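Long-range contacts in copper chaperone PCu(A)C (Methylosinus trichosporium OB3b, PDB 6P1F), which binds copper through a histidine brace in its PCuAC domain, the part modelled here in its apo form, and probably acts as a copper chaperone: residues A[25-30]-A[82-87]; A[5-10]-A[33-38]. One frame throughout, in Å; residues are numbered along the deposited sequence.

Contact 1: residues A[25-30]-A[82-87]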
ATOM      1  N   ALA A  25      11.219   2.026  -0.242  1.00 20.51           N
ATOM      2  CA  ALA A  25      10.664   1.706  -1.561  1.00 21.26           C
ATOM      3  C   ALA A  25       9.231   2.182  -1.608  1.00 20.60           C
ATOM      4  O   ALA A  25       8.619   2.400  -0.560  1.00 23.26           O
ATOM      5  CB  ALA A  25      10.748   0.193  -1.825  1.00 25.35           C
ATOM      6  N   GLN A  26       8.687   2.352  -2.806  1.00 17.93           N
ATOM      7  CA  GLN A  26       7.314   2.834  -2.927  1.00 14.81           C
ATOM      8  C   GLN A  26       6.403   1.699  -3.312  1.00 18.61           C
ATOM      9  O   GLN A  26       6.754   0.870  -4.127  1.00 19.41           O
ATOM     10  CB  GLN A  26       7.218   3.953  -3.937  1.00 16.57           C
ATOM     11  CG  GLN A  26       7.977   5.183  -3.477  1.00 20.64           C
ATOM     12  CD  GLN A  26       7.594   6.442  -4.220  1.00 22.89           C
ATOM     13  OE1 GLN A  26       6.848   6.418  -5.214  1.00 22.31           O
ATOM     14  NE2 GLN A  26       8.102   7.578  -3.729  1.00 24.11           N
ATOM     15  N   LEU A  27       5.235   1.680  -2.678  1.00 15.20           N
ATOM     16  CA  LEU A  27       4.202   0.693  -2.928  1.00 13.97           C
ATOM     17  C   LEU A  27       2.963   1.410  -3.475  1.00 15.51           C
ATOM     18  O   LEU A  27       2.660   2.522  -3.088  1.00 15.34           O
ATOM     19  CB  LEU A  27       3.871  -0.064  -1.646  1.00 15.47           C
ATOM     20  CG  LEU A  27       2.729  -1.086  -1.732  1.00 19.21           C
ATOM     21  CD1 LEU A  27       3.023  -2.354  -0.911  1.00 26.83           C
ATOM     22  CD2 LEU A  27       1.440  -0.431  -1.334  1.00 20.88           C
ATOM     23  N   TYR A  28       2.255   0.760  -4.405  1.00 13.81           N
ATOM     24  CA  TYR A  28       1.099   1.350  -5.028  1.00 13.74           C
ATOM     25  C   TYR A  28      -0.050   0.366  -5.055  1.00 16.33           C
ATOM     26  O   TYR A  28       0.145  -0.774  -5.429  1.00 15.43           O
ATOM     27  CB  TYR A  28       1.420   1.770  -6.464  1.00 14.02           C
ATOM     28  CG  TYR A  28       2.733   2.493  -6.603  1.00 14.19           C
ATOM     29  CD1 TYR A  28       2.822   3.865  -6.363  1.00 15.92           C
ATOM     30  CD2 TYR A  28       3.879   1.796  -6.948  1.00 15.04           C
ATOM     31  CE1 TYR A  28       4.039   4.518  -6.507  1.00 18.06           C
ATOM     32  CE2 TYR A  28       5.084   2.435  -7.102  1.00 17.13           C
ATOM     33  CZ  TYR A  28       5.150   3.808  -6.879  1.00 21.85           C
ATOM     34  OH  TYR A  28       6.334   4.498  -7.015  1.00 18.64           O
ATOM     35  N   MET A  29      -1.222   0.779  -4.608  1.00 16.08           N
ATOM     36  CA  MET A  29      -2.381  -0.097  -4.675  1.00 16.72           C
ATOM     37  C   MET A  29      -3.622   0.749  -4.808  1.00 18.35           C
ATOM     38  O   MET A  29      -3.679   1.859  -4.290  1.00 19.63           O
ATOM     39  CB  MET A  29      -2.485  -0.967  -3.419  1.00 16.42           C
ATOM     40  CG  MET A  29      -2.523  -0.152  -2.114  1.00 17.79           C
ATOM     41  SD  MET A  29      -2.399  -1.273  -0.671  1.00 22.15           S
ATOM     42  CE  MET A  29      -2.260  -0.071   0.675  1.00 18.59           C
ATOM     43  N   LEU A  30      -4.629   0.212  -5.481  1.00 15.01           N
ATOM     44  CA  LEU A  30      -5.921   0.877  -5.552  1.00 14.04           C
ATOM     45  C   LEU A  30      -6.738   0.421  -4.369  1.00 17.31           C
ATOM     46  O   LEU A  30      -6.957  -0.786  -4.210  1.00 18.20           O
ATOM     47  CB  LEU A  30      -6.600   0.509  -6.885  1.00 18.09           C
ATOM     48  CG  LEU A  30      -8.087   0.831  -7.052  1.00 21.15           C
ATOM     49  CD1 LEU A  30      -8.376   2.291  -6.786  1.00 23.22           C
ATOM     50  CD2 LEU A  30      -8.434   0.487  -8.496  1.00 25.00           C
ATOM     51  N   SER A  82      -0.334   9.511  -5.646  1.00 16.91           N
ATOM     52  CA  SER A  82      -0.453   8.966  -4.282  1.00 15.56           C
ATOM     53  C   SER A  82       0.319   7.656  -4.165  1.00 18.82           C
ATOM     54  O   SER A  82       0.418   6.904  -5.111  1.00 17.70           O
ATOM     55  CB  SER A  82      -1.922   8.742  -3.928  1.00 19.15           C
ATOM     56  OG  SER A  82      -2.652   9.963  -4.097  1.00 20.78           O
ATOM     57  N   HIS A  83       0.853   7.358  -2.991  1.00 16.27           N
ATOM     58  CA  HIS A  83       1.689   6.164  -2.887  1.00 14.42           C
ATOM     59  C   HIS A  83       1.963   5.906  -1.431  1.00 15.98           C
ATOM     60  O   HIS A  83       1.709   6.763  -0.562  1.00 18.85           O
ATOM     61  CB  HIS A  83       3.025   6.339  -3.643  1.00 15.02           C
ATOM     62  CG  HIS A  83       3.923   7.394  -3.068  1.00 16.76           C
ATOM     63  ND1 HIS A  83       3.785   8.729  -3.382  1.00 23.20           N
ATOM     64  CD2 HIS A  83       4.959   7.305  -2.209  1.00 20.35           C
ATOM     65  CE1 HIS A  83       4.709   9.422  -2.732  1.00 23.15           C
ATOM     66  NE2 HIS A  83       5.440   8.589  -2.029  1.00 19.15           N
ATOM     67  N   VAL A  84       2.484   4.722  -1.166  1.00 13.55           N
ATOM     68  CA  VAL A  84       2.946   4.367   0.153  1.00 16.13           C
ATOM     69  C   VAL A  84       4.462   4.276   0.160  1.00 19.25           C
ATOM     70  O   VAL A  84       5.028   3.635  -0.710  1.00 21.90           O
ATOM     71  CB  VAL A  84       2.382   3.010   0.573  1.00 16.92           C
ATOM     72  CG1 VAL A  84       2.728   2.722   2.037  1.00 20.29           C
ATOM     73  CG2 VAL A  84       0.887   2.953   0.319  1.00 18.42           C
ATOM     74  N   GLU A  85       5.126   4.895   1.128  1.00 15.41           N
ATOM     75  CA  GLU A  85       6.551   4.652   1.286  1.00 15.33           C
ATOM     76  C   GLU A  85       6.760   3.570   2.335  1.00 17.76           C
ATOM     77  O   GLU A  85       6.209   3.652   3.426  1.00 18.12           O
ATOM     78  CB  GLU A  85       7.292   5.927   1.692  1.00 21.40           C
ATOM     79  CG  GLU A  85       7.582   6.825   0.523  1.00 32.08           C
ATOM     80  CD  GLU A  85       8.986   7.371   0.578  1.00 49.11           C
ATOM     81  OE1 GLU A  85       9.168   8.409   1.243  1.00 50.00           O
ATOM     82  OE2 GLU A  85       9.897   6.751  -0.028  1.00 51.54           O
ATOM     83  N   LEU A  86       7.499   2.526   1.969  1.00 16.84           N
ATOM     84  CA  LEU A  86       7.921   1.477   2.907  1.00 18.31           C
ATOM     85  C   LEU A  86       9.253   1.894   3.483  1.00 19.77           C
ATOM     86  O   LEU A  86      10.192   2.153   2.734  1.00 22.82           O
ATOM     87  CB  LEU A  86       8.059   0.132   2.191  1.00 19.41           C
ATOM     88  CG  LEU A  86       6.832  -0.248   1.360  1.00 22.37           C
ATOM     89  CD1 LEU A  86       7.055  -1.611   0.655  1.00 21.69           C
ATOM     90  CD2 LEU A  86       5.569  -0.243   2.205  1.00 20.82           C
ATOM     91  N   VAL A  87       9.318   1.985   4.802  1.00 16.91           N
ATOM     92  CA  VAL A  87      10.427   2.616   5.490  1.00 17.47           C
ATOM     93  C   VAL A  87      11.226   1.590   6.281  1.00 19.14           C
ATOM     94  O   VAL A  87      10.629   0.784   7.004  1.00 18.17           O
ATOM     95  CB  VAL A  87       9.892   3.701   6.455  1.00 20.61           C
ATOM     96  CG1 VAL A  87      11.038   4.362   7.249  1.00 24.19           C
ATOM     97  CG2 VAL A  87       9.084   4.746   5.679  1.00 22.94           C
TER
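Leu-27 and Val-84 sit opposite each other on two antiparallel strands of the cupredoxin-like beta-sandwich of the PCuAC domain, and four backbone hydrogen bonds hold the strands together. Leu-27 N reaches Val-84 O at 2.8 Å, the reverse bond from Val-84 N to Leu-27 O is 2.9 Å, and Ala-25 and Leu-86 form the second hydrogen-bonded pair. Between them Gln-26 faces Glu-85 as a non-hydrogen-bonded pair, and Gln-26 CA lies 3.3 Å from Val-84 O in a CA-H...O contact.

The apolar side chains take the face carrying Ala-25, Leu-27, Val-84 and Leu-86. Leu-27 and Val-84 run alongside each other, CD2 of the leucine 3.8 Å from CG2 of the valine; Met-101 of strand 98-105 also packs on Leu-27.

The other face is polar and carries His-83 and Glu-85, zinc ligands in another structure of this protein. Gln-26 has CG anti to its carbonyl carbon (chi1 -66°) and is extended beyond, which carries its amide across to stack on the His-83 imidazole, planes 14° apart, OE1 over one face. His-83 ND1 bonds to Gly-81 O, its ring also stacks with His-55, and Glu-85 forms a salt bridge with Arg-24. Tyr-28 CE1 presses on His-83 CB at 3.5 Å. An alanine in place of Gln-26 would remove the amide, which is likely to uncover that part of the imidazole and take from the Tyr-28 hydroxyl its acceptor. That hydroxyl helps set the amide's rotation: Tyr-28 OH donates to Gln-26 OE1 at 2.7 Å, tilted 19° from the carbonyl plane.

Contact 2: residues A[5-10]-A[33-38]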
ATOM      1  N   VAL A   5     -12.046  -7.421   1.870  1.00 15.16           N
ATOM      2  CA  VAL A   5     -12.458  -7.840   3.207  1.00 16.10           C
ATOM      3  C   VAL A   5     -13.588  -6.885   3.566  1.00 17.09           C
ATOM      4  O   VAL A   5     -13.476  -5.675   3.382  1.00 16.09           O
ATOM      5  CB  VAL A   5     -11.298  -7.827   4.257  1.00 16.53           C
ATOM      6  CG1 VAL A   5     -10.707  -6.419   4.460  1.00 17.90           C
ATOM      7  CG2 VAL A   5     -11.780  -8.429   5.564  1.00 24.21           C
ATOM      8  N   GLY A   6     -14.732  -7.409   3.997  1.00 17.85           N
ATOM      9  CA  GLY A   6     -15.852  -6.473   4.142  1.00 18.53           C
ATOM     10  C   GLY A   6     -16.209  -5.772   2.843  1.00 15.20           C
ATOM     11  O   GLY A   6     -16.269  -6.372   1.785  1.00 20.82           O
ATOM     12  N   LYS A   7     -16.359  -4.442   2.926  1.00 16.41           N
ATOM     13  CA  LYS A   7     -16.681  -3.593   1.786  1.00 19.26           C
ATOM     14  C   LYS A   7     -15.410  -2.900   1.209  1.00 15.47           C
ATOM     15  O   LYS A   7     -15.511  -2.046   0.330  1.00 18.07           O
ATOM     16  CB  LYS A   7     -17.718  -2.542   2.229  1.00 20.27           C
ATOM     17  CG  LYS A   7     -19.046  -3.148   2.703  1.00 24.35           C
ATOM     18  CD  LYS A   7     -19.887  -3.548   1.504  1.00 33.84           C
ATOM     19  CE  LYS A   7     -21.374  -3.400   1.809  1.00 45.64           C
ATOM     20  NZ  LYS A   7     -21.769  -4.116   3.066  1.00 57.85           N
ATOM     21  N   ILE A   8     -14.237  -3.309   1.691  1.00 13.02           N
ATOM     22  CA  ILE A   8     -12.946  -2.843   1.189  1.00 13.01           C
ATOM     23  C   ILE A   8     -12.409  -3.750   0.105  1.00 15.60           C
ATOM     24  O   ILE A   8     -12.478  -4.975   0.226  1.00 17.48           O
ATOM     25  CB  ILE A   8     -11.908  -2.794   2.331  1.00 18.59           C
ATOM     26  CG1 ILE A   8     -12.300  -1.725   3.337  1.00 16.29           C
ATOM     27  CG2 ILE A   8     -10.505  -2.570   1.804  1.00 18.70           C
ATOM     28  CD1 ILE A   8     -12.218  -0.323   2.775  1.00 17.99           C
ATOM     29  N   LYS A   9     -11.900  -3.152  -0.983  1.00 14.20           N
ATOM     30  CA  LYS A   9     -11.185  -3.920  -1.987  1.00 14.47           C
ATOM     31  C   LYS A   9      -9.830  -3.329  -2.143  1.00 15.55           C
ATOM     32  O   LYS A   9      -9.674  -2.119  -2.068  1.00 16.83           O
ATOM     33  CB  LYS A   9     -11.887  -3.903  -3.360  1.00 16.45           C
ATOM     34  CG  LYS A   9     -13.122  -4.785  -3.366  1.00 18.71           C
ATOM     35  CD  LYS A   9     -13.581  -5.105  -4.805  1.00 29.31           C
ATOM     36  CE  LYS A   9     -14.664  -6.185  -4.775  1.00 35.25           C
ATOM     37  NZ  LYS A   9     -14.923  -6.782  -6.127  1.00 39.78           N
ATOM     38  N   ILE A  10      -8.848  -4.173  -2.408  1.00 13.69           N
ATOM     39  CA  ILE A  10      -7.502  -3.699  -2.714  1.00 15.03           C
ATOM     40  C   ILE A  10      -7.155  -4.302  -4.062  1.00 15.79           C
ATOM     41  O   ILE A  10      -7.185  -5.519  -4.216  1.00 18.80           O
ATOM     42  CB  ILE A  10      -6.482  -4.126  -1.642  1.00 18.14           C
ATOM     43  CG1 ILE A  10      -6.895  -3.609  -0.241  1.00 18.56           C
ATOM     44  CG2 ILE A  10      -5.078  -3.628  -2.008  1.00 18.93           C
ATOM     45  CD1 ILE A  10      -7.666  -4.653   0.627  1.00 24.59           C
ATOM     46  N   ASN A  33     -13.246   1.852  -0.908  1.00 14.41           N
ATOM     47  CA  ASN A  33     -14.230   1.631   0.149  1.00 14.62           C
ATOM     48  C   ASN A  33     -15.622   1.694  -0.445  1.00 15.39           C
ATOM     49  O   ASN A  33     -16.100   2.777  -0.806  1.00 16.40           O
ATOM     50  CB  ASN A  33     -14.083   2.676   1.268  1.00 13.60           C
ATOM     51  CG  ASN A  33     -15.115   2.471   2.374  1.00 15.42           C
ATOM     52  OD1 ASN A  33     -15.628   1.366   2.554  1.00 17.36           O
ATOM     53  ND2 ASN A  33     -15.385   3.527   3.167  1.00 16.34           N
ATOM     54  N   SER A  34     -16.286   0.527  -0.551  1.00 19.34           N
ATOM     55  CA  SER A  34     -17.644   0.491  -1.067  1.00 17.38           C
ATOM     56  C   SER A  34     -18.699   0.612   0.018  1.00 18.47           C
ATOM     57  O   SER A  34     -19.883   0.517  -0.289  1.00 21.11           O
ATOM     58  CB  SER A  34     -17.892  -0.801  -1.850  1.00 22.83           C
ATOM     59  OG  SER A  34     -17.143  -0.719  -3.027  1.00 30.78           O
ATOM     60  N   ALA A  35     -18.294   0.825   1.268  1.00 16.08           N
ATOM     61  CA  ALA A  35     -19.275   1.040   2.350  1.00 16.36           C
ATOM     62  C   ALA A  35     -19.896   2.431   2.300  1.00 22.04           C
ATOM     63  O   ALA A  35     -19.289   3.392   1.813  1.00 19.21           O
ATOM     64  CB  ALA A  35     -18.628   0.836   3.740  1.00 15.10           C
ATOM     65  N   ASP A  36     -21.103   2.527   2.845  1.00 19.35           N
ATOM     66  CA  ASP A  36     -21.803   3.792   3.040  1.00 21.02           C
ATOM     67  C   ASP A  36     -21.299   4.536   4.255  1.00 24.47           C
ATOM     68  O   ASP A  36     -21.897   5.537   4.637  1.00 27.30           O
ATOM     69  CB  ASP A  36     -23.299   3.559   3.278  1.00 27.19           C
ATOM     70  CG  ASP A  36     -24.027   3.158   2.050  1.00 46.04           C
ATOM     71  OD1 ASP A  36     -23.442   3.309   0.960  1.00 47.31           O
ATOM     72  OD2 ASP A  36     -25.188   2.705   2.185  1.00 61.18           O
ATOM     73  N   ARG A  37     -20.281   3.981   4.904  1.00 21.02           N
ATOM     74  CA  ARG A  37     -19.689   4.538   6.131  1.00 26.53           C
ATOM     75  C   ARG A  37     -18.188   4.587   5.889  1.00 23.12           C
ATOM     76  O   ARG A  37     -17.675   3.854   5.046  1.00 19.05           O
ATOM     77  CB  ARG A  37     -19.997   3.678   7.366  1.00 28.60           C
ATOM     78  CG  ARG A  37     -21.423   3.146   7.451  1.00 47.67           C
ATOM     79  CD  ARG A  37     -22.204   3.807   8.581  1.00 54.48           C
ATOM     80  NE  ARG A  37     -21.644   3.507   9.898  1.00 66.38           N
ATOM     81  CZ  ARG A  37     -21.641   4.356  10.923  1.00 73.20           C
ATOM     82  NH1 ARG A  37     -22.167   5.572  10.789  1.00 57.87           N
ATOM     83  NH2 ARG A  37     -21.104   3.993  12.084  1.00 62.36           N
ATOM     84  N   PRO A  38     -17.476   5.479   6.587  1.00 18.88           N
ATOM     85  CA  PRO A  38     -16.053   5.572   6.316  1.00 16.52           C
ATOM     86  C   PRO A  38     -15.300   4.396   6.925  1.00 18.53           C
ATOM     87  O   PRO A  38     -15.826   3.649   7.751  1.00 20.44           O
ATOM     88  CB  PRO A  38     -15.635   6.900   7.005  1.00 19.53           C
ATOM     89  CG  PRO A  38     -16.667   7.086   8.075  1.00 26.15           C
ATOM     90  CD  PRO A  38     -17.953   6.523   7.516  1.00 23.75           C
TER
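A single direct hydrogen bond joins Lys-7 and Ser-34, at the point where the pairing of two strands gives way to a turn on one side and a loop on the other. Ser-34 N donates to Lys-7 O at 2.8 Å; the bond is fairly straight at the hydrogen, 164°, although the donor is tilted 27° from the carbonyl plane. Next to it Ile-8 and Asn-33 form an antiparallel non-hydrogen-bonded pair.

Lys-7 touches with the base of its side chain. Its CB lies 3.5 Å from Ala-35 N and 3.8 Å from the methyl CB of Ala-35, while the bends farther along the chain carry the amine away from the loop. The lysine is set up by a type II' turn from Val-5 to Ile-8, with Gly-6 at the positive-phi corner, which joins strand 2-5 to strand 8-16.

On the other side Asn-33 shapes the loop with both ends of its amide. With CG anti to the backbone N (chi1 179°), OD1 accepts from Ala-35 N at 3.0 Å, an Asx turn in which the donor stands well above the carbonyl plane. ND2 donates to Arg-37 O, also at 3.0 Å and nearly in the amide plane, and bonds to Pro-70 O as well, so this buried nitrogen has partners in two loops. Ile-8 lays its CD1 across the same side chain, 3.8 Å from Asn-33 CB.

The contact is plain packing at one end of the sandwich, away from the metal sites. The Ile-8 side chain also packs on Phe-105 of strand 98-105, Leu-69 of strand 67-69 and Asp-39 of strand 39-45, while backbone hydrogen bonds pair Asn-33 with Ser-73, at the start of strand 73-89, and Ala-35 with Leu-72 just before it.

From the N terminus, the chain turns at residues 5-8, runs out along strand 8-16 and returns along strand 24-33; contact 2 closes this excursion where the returning strand passes into loop 33-38. Contact 1 starts earlier on that returning strand, at 25-30, and closes a longer loop that ends on strand 73-89. The segments alternate along the chain, so the two closures cross. Strand 24-33 is shared by both: it pairs with strand 8-16 on one edge and strand 73-89 on the other. The contact centres are about 20 Å apart. They still meet: Met-29 SD of contact 1 packs on Ile-10 CG2 of contact 2 at 3.8 Å.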